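PDB 6WO6: RavA from Legionella pneumophila str. Paris, which is an effector protein of Legionella pneumophila, probably acting in the host cell during infection, though its precise molecular activity is not established. Local coordinates for residues Val132-Ala135 with Leu136-Glu140; Phe195-Asp198 with Ser199-Phe203. The protein carries 2 engineered substitutions. One frame throughout, in Å; residues are numbered along the deposited sequence.

Contact 1: residues Val132-Ala135 with Leu136-Glu140; sequences VAIA and LRLAE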
# COMPACT_ATOMS: atom_id res chain seq x y z
N VAL A 132 2.17 -3.85 8.95
CA VAL A 132 1.67 -3.77 7.58
C VAL A 132 0.67 -2.62 7.43
O VAL A 132 0.73 -1.85 6.47
CB VAL A 132 1.05 -5.12 7.15
CG1 VAL A 132 0.41 -5.00 5.79
CG2 VAL A 132 2.12 -6.20 7.15
N ALA A 133 -0.24 -2.48 8.39
CA ALA A 133 -1.26 -1.44 8.29
C ALA A 133 -0.63 -0.05 8.32
O ALA A 133 -0.98 0.82 7.51
CB ALA A 133 -2.28 -1.59 9.42
N ILE A 134 0.31 0.17 9.24
CA ILE A 134 0.93 1.49 9.36
C ILE A 134 1.80 1.78 8.15
O ILE A 134 1.84 2.91 7.65
CB ILE A 134 1.73 1.60 10.67
CG1 ILE A 134 0.81 1.43 11.89
CG2 ILE A 134 2.45 2.93 10.75
CD1 ILE A 134 1.55 1.46 13.21
N ALA A 135 2.52 0.77 7.65
CA ALA A 135 3.33 0.97 6.45
C ALA A 135 2.46 1.31 5.25
O ALA A 135 2.80 2.20 4.45
CB ALA A 135 4.18 -0.27 6.18
N LEU A 136 1.31 0.64 5.12
CA LEU A 136 0.38 0.96 4.04
C LEU A 136 -0.14 2.39 4.17
O LEU A 136 -0.19 3.13 3.18
CB LEU A 136 -0.79 -0.03 4.05
CG LEU A 136 -1.88 0.20 3.01
CD1 LEU A 136 -1.48 -0.39 1.66
CD2 LEU A 136 -3.21 -0.35 3.48
N ARG A 137 -0.51 2.79 5.38
CA ARG A 137 -1.02 4.15 5.58
C ARG A 137 0.03 5.19 5.24
O ARG A 137 -0.26 6.20 4.58
CB ARG A 137 -1.50 4.32 7.02
CG ARG A 137 -2.27 5.60 7.27
CD ARG A 137 -3.73 5.44 6.91
NE ARG A 137 -4.42 6.72 6.82
CZ ARG A 137 -4.79 7.45 7.87
NH1 ARG A 137 -4.54 7.02 9.10
NH2 ARG A 137 -5.42 8.60 7.69
N LEU A 138 1.28 4.96 5.68
CA LEU A 138 2.35 5.91 5.38
C LEU A 138 2.63 5.97 3.89
O LEU A 138 2.85 7.06 3.34
CB LEU A 138 3.61 5.54 6.16
CG LEU A 138 3.55 5.68 7.68
CD1 LEU A 138 4.90 5.33 8.31
CD2 LEU A 138 3.11 7.08 8.08
N ALA A 139 2.63 4.82 3.21
CA ALA A 139 2.81 4.83 1.76
C ALA A 139 1.67 5.57 1.07
O ALA A 139 1.88 6.21 0.03
CB ALA A 139 2.93 3.41 1.23
N GLU A 140 0.46 5.50 1.64
CA GLU A 140 -0.68 6.16 1.01
C GLU A 140 -0.63 7.67 1.18
O GLU A 140 -0.96 8.41 0.25
CB GLU A 140 -1.99 5.60 1.58
CG GLU A 140 -2.32 4.20 1.10
CD GLU A 140 -3.60 3.66 1.73
OE1 GLU A 140 -4.02 4.18 2.78
OE2 GLU A 140 -4.18 2.71 1.16
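Val132-Ala135 and Leu136-Glu140 are successive turns of one alpha-helix, helix 131-141, and their contact is the local i to i+4 pairing of that helix, its centre about 6 Å from the centre of the chain. Four backbone hydrogen bonds, each 2.9 Å long, carry it: Leu136 N to Val132 O, Arg137 N to Ala133 O, Leu138 N to Ile134 O and Ala139 N to Ala135 O. Their N-H...O angles are all about 160°. This evenness marks a regular helix with no kink over these residues.

The side-chain part of the contact lies on one flank, where methyl CG2 of Ile134 meets methyl CD1 of Leu138 at 4.2 Å, one turn apart. Leu138 turns CG beside its own backbone N (chi1 -67°), which places CG near Ile134 O, the same oxygen that Leu138 N binds. In Leu136, with CG anti to the backbone N (chi1 178°), the branch leads away from the preceding turn, and CB is its side-chain atom near that turn, 3.4 Å from Val132 O. The Arg137 chain bends away and carries its guanidinium off the helix, where NH1 and NH2 bind the backbone oxygens of Asp96 and Asn99, respectively.

The helix is packed on several sides. Ala135 and Ala139 lie against helix 162-181, touching Val167 and Ala170, with Ile134 on Phe163 of the same helix. Leu138 rests on Pro102 and Ile106 of helix 102-107, Ile134 also meets Leu94 and Leu95 in the loop before that helix, and Leu136 touches Leu206 in the loop beyond helix 197-202.

Contact 2: residues Phe195-Asp198 with Ser199-Phe203; sequences FKID and SCIEF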
# COMPACT_ATOMS: atom_id res chain seq x y z
N PHE A 195 11.61 -6.54 -8.14
CA PHE A 195 10.23 -6.99 -8.06
C PHE A 195 10.08 -8.04 -6.97
O PHE A 195 10.79 -9.05 -6.95
CB PHE A 195 9.75 -7.55 -9.39
CG PHE A 195 8.33 -8.02 -9.36
CD1 PHE A 195 7.29 -7.14 -9.61
CD2 PHE A 195 8.02 -9.34 -9.06
CE1 PHE A 195 5.98 -7.56 -9.57
CE2 PHE A 195 6.71 -9.76 -9.01
CZ PHE A 195 5.69 -8.88 -9.27
N LYS A 196 9.13 -7.81 -6.06
CA LYS A 196 8.88 -8.69 -4.93
C LYS A 196 7.38 -8.97 -4.86
O LYS A 196 6.60 -8.09 -4.48
CB LYS A 196 9.40 -8.08 -3.63
CG LYS A 196 10.91 -7.92 -3.62
CD LYS A 196 11.40 -6.94 -2.57
CE LYS A 196 12.89 -6.72 -2.71
NZ LYS A 196 13.36 -5.55 -1.92
N ILE A 197 6.99 -10.19 -5.23
CA ILE A 197 5.57 -10.54 -5.29
C ILE A 197 4.94 -10.43 -3.91
O ILE A 197 3.78 -10.03 -3.77
CB ILE A 197 5.40 -11.94 -5.89
CG1 ILE A 197 3.92 -12.34 -5.94
CG2 ILE A 197 6.21 -12.97 -5.12
CD1 ILE A 197 3.10 -11.47 -6.86
N ASP A 198 5.69 -10.78 -2.86
CA ASP A 198 5.13 -10.73 -1.51
C ASP A 198 4.91 -9.30 -1.05
O ASP A 198 3.97 -9.03 -0.30
CB ASP A 198 6.01 -11.50 -0.53
CG ASP A 198 7.43 -10.96 -0.45
OD1 ASP A 198 8.02 -10.67 -1.51
OD2 ASP A 198 7.95 -10.82 0.68
N SER A 199 5.76 -8.36 -1.49
CA SER A 199 5.50 -6.96 -1.19
C SER A 199 4.25 -6.46 -1.91
O SER A 199 3.47 -5.68 -1.34
CB SER A 199 6.71 -6.10 -1.57
OG SER A 199 7.76 -6.24 -0.63
N CYS A 200 4.05 -6.90 -3.16
CA CYS A 200 2.84 -6.53 -3.88
C CYS A 200 1.59 -7.08 -3.20
O CYS A 200 0.58 -6.39 -3.09
CB CYS A 200 2.91 -7.02 -5.33
SG CYS A 200 4.18 -6.23 -6.36
N ILE A 201 1.66 -8.33 -2.73
CA ILE A 201 0.49 -8.95 -2.11
C ILE A 201 0.21 -8.33 -0.74
O ILE A 201 -0.94 -8.01 -0.41
CB ILE A 201 0.68 -10.47 -2.01
CG1 ILE A 201 0.70 -11.09 -3.42
CG2 ILE A 201 -0.41 -11.10 -1.16
CD1 ILE A 201 0.99 -12.57 -3.43
N GLU A 202 1.26 -8.14 0.07
CA GLU A 202 1.08 -7.59 1.41
C GLU A 202 0.47 -6.19 1.38
O GLU A 202 -0.28 -5.82 2.29
CB GLU A 202 2.43 -7.55 2.15
CG GLU A 202 2.67 -8.74 3.07
CD GLU A 202 4.00 -8.64 3.80
OE1 GLU A 202 4.77 -7.71 3.51
OE2 GLU A 202 4.27 -9.51 4.66
N PHE A 203 0.77 -5.41 0.35
CA PHE A 203 0.30 -4.03 0.23
C PHE A 203 -0.56 -3.85 -1.01
O PHE A 203 -0.46 -2.84 -1.71
CB PHE A 203 1.48 -3.06 0.21
CG PHE A 203 2.34 -3.13 1.44
CD1 PHE A 203 1.93 -2.52 2.62
CD2 PHE A 203 3.56 -3.78 1.42
CE1 PHE A 203 2.73 -2.58 3.76
CE2 PHE A 203 4.36 -3.84 2.54
CZ PHE A 203 3.95 -3.24 3.72
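Ile197 and Ile201 touch one turn apart on the short helix 197-202, CG1 of Ile197 lying 3.9 Å from CD1 of Ile201. Their side chains cross obliquely: Ile197 sends CG1 anti to its backbone N (chi1 179°), whereas Ile201 folds CG1 back beside its own N, over the carbonyl oxygen of Ile197. Both isoleucines also rest on Phe240 of helix 230-240. Packing of the same kind sets the start of the Lys196 side chain alongside Ser199, its CB 3.9 Å from Ser199 OG, before the chain extends away.

A sulfur-aromatic contact joins the residue before the N-cap to the first turn. SG of Cys200 is 4.7 Å from the centroid of the Phe195 ring and 41° off its normal, an oblique approach, with CE1 the ring atom nearest it. The same ring makes a cation-pi contact with Lys236.

Among the polar contacts, backbone hydrogen bonds hold the helix from its first turn. Lys196, at the N-cap position, gives its O to Cys200 N at 3.1 Å; Ile197 O takes Ile201 N and Asp198 O takes Glu202 N. The carboxylates of Asp198 and Glu202 come no nearer than 5.3 Å (OD2 to OE1), and Glu202 turns its OE2 to a salt bridge with Lys166, which probably offsets the like charges.

Taken together, these interactions make a short, six-residue helix of an all-alpha fold that begins at Lys196 as N-cap, with Ser199 packed on helix 162-181 and Cys200 on helix 230-240.

Overall arrangement
Along the chain, helix 131-141 with contact 1 comes first; helices 147-157, 162-181 and 188-191 follow before contact 2 on helix 197-202. Each contact spans a gapless run and closes nothing larger than helical turns; the two stand in series, neither nesting nor crossing. Their centres are 13 Å apart, yet they touch, mainly through Phe203, the residue that leaves helix 197-202: its CE1 is 3.6 Å from Ala135 CB and also packs against Val132 O, and Val132 CG1 packs on Glu202 O at 3.7 Å. Helix 162-181 is met by helix 131-141 before it in the chain and helix 197-202 after it, joining both short helices to the middle of this elongated all-helical chain.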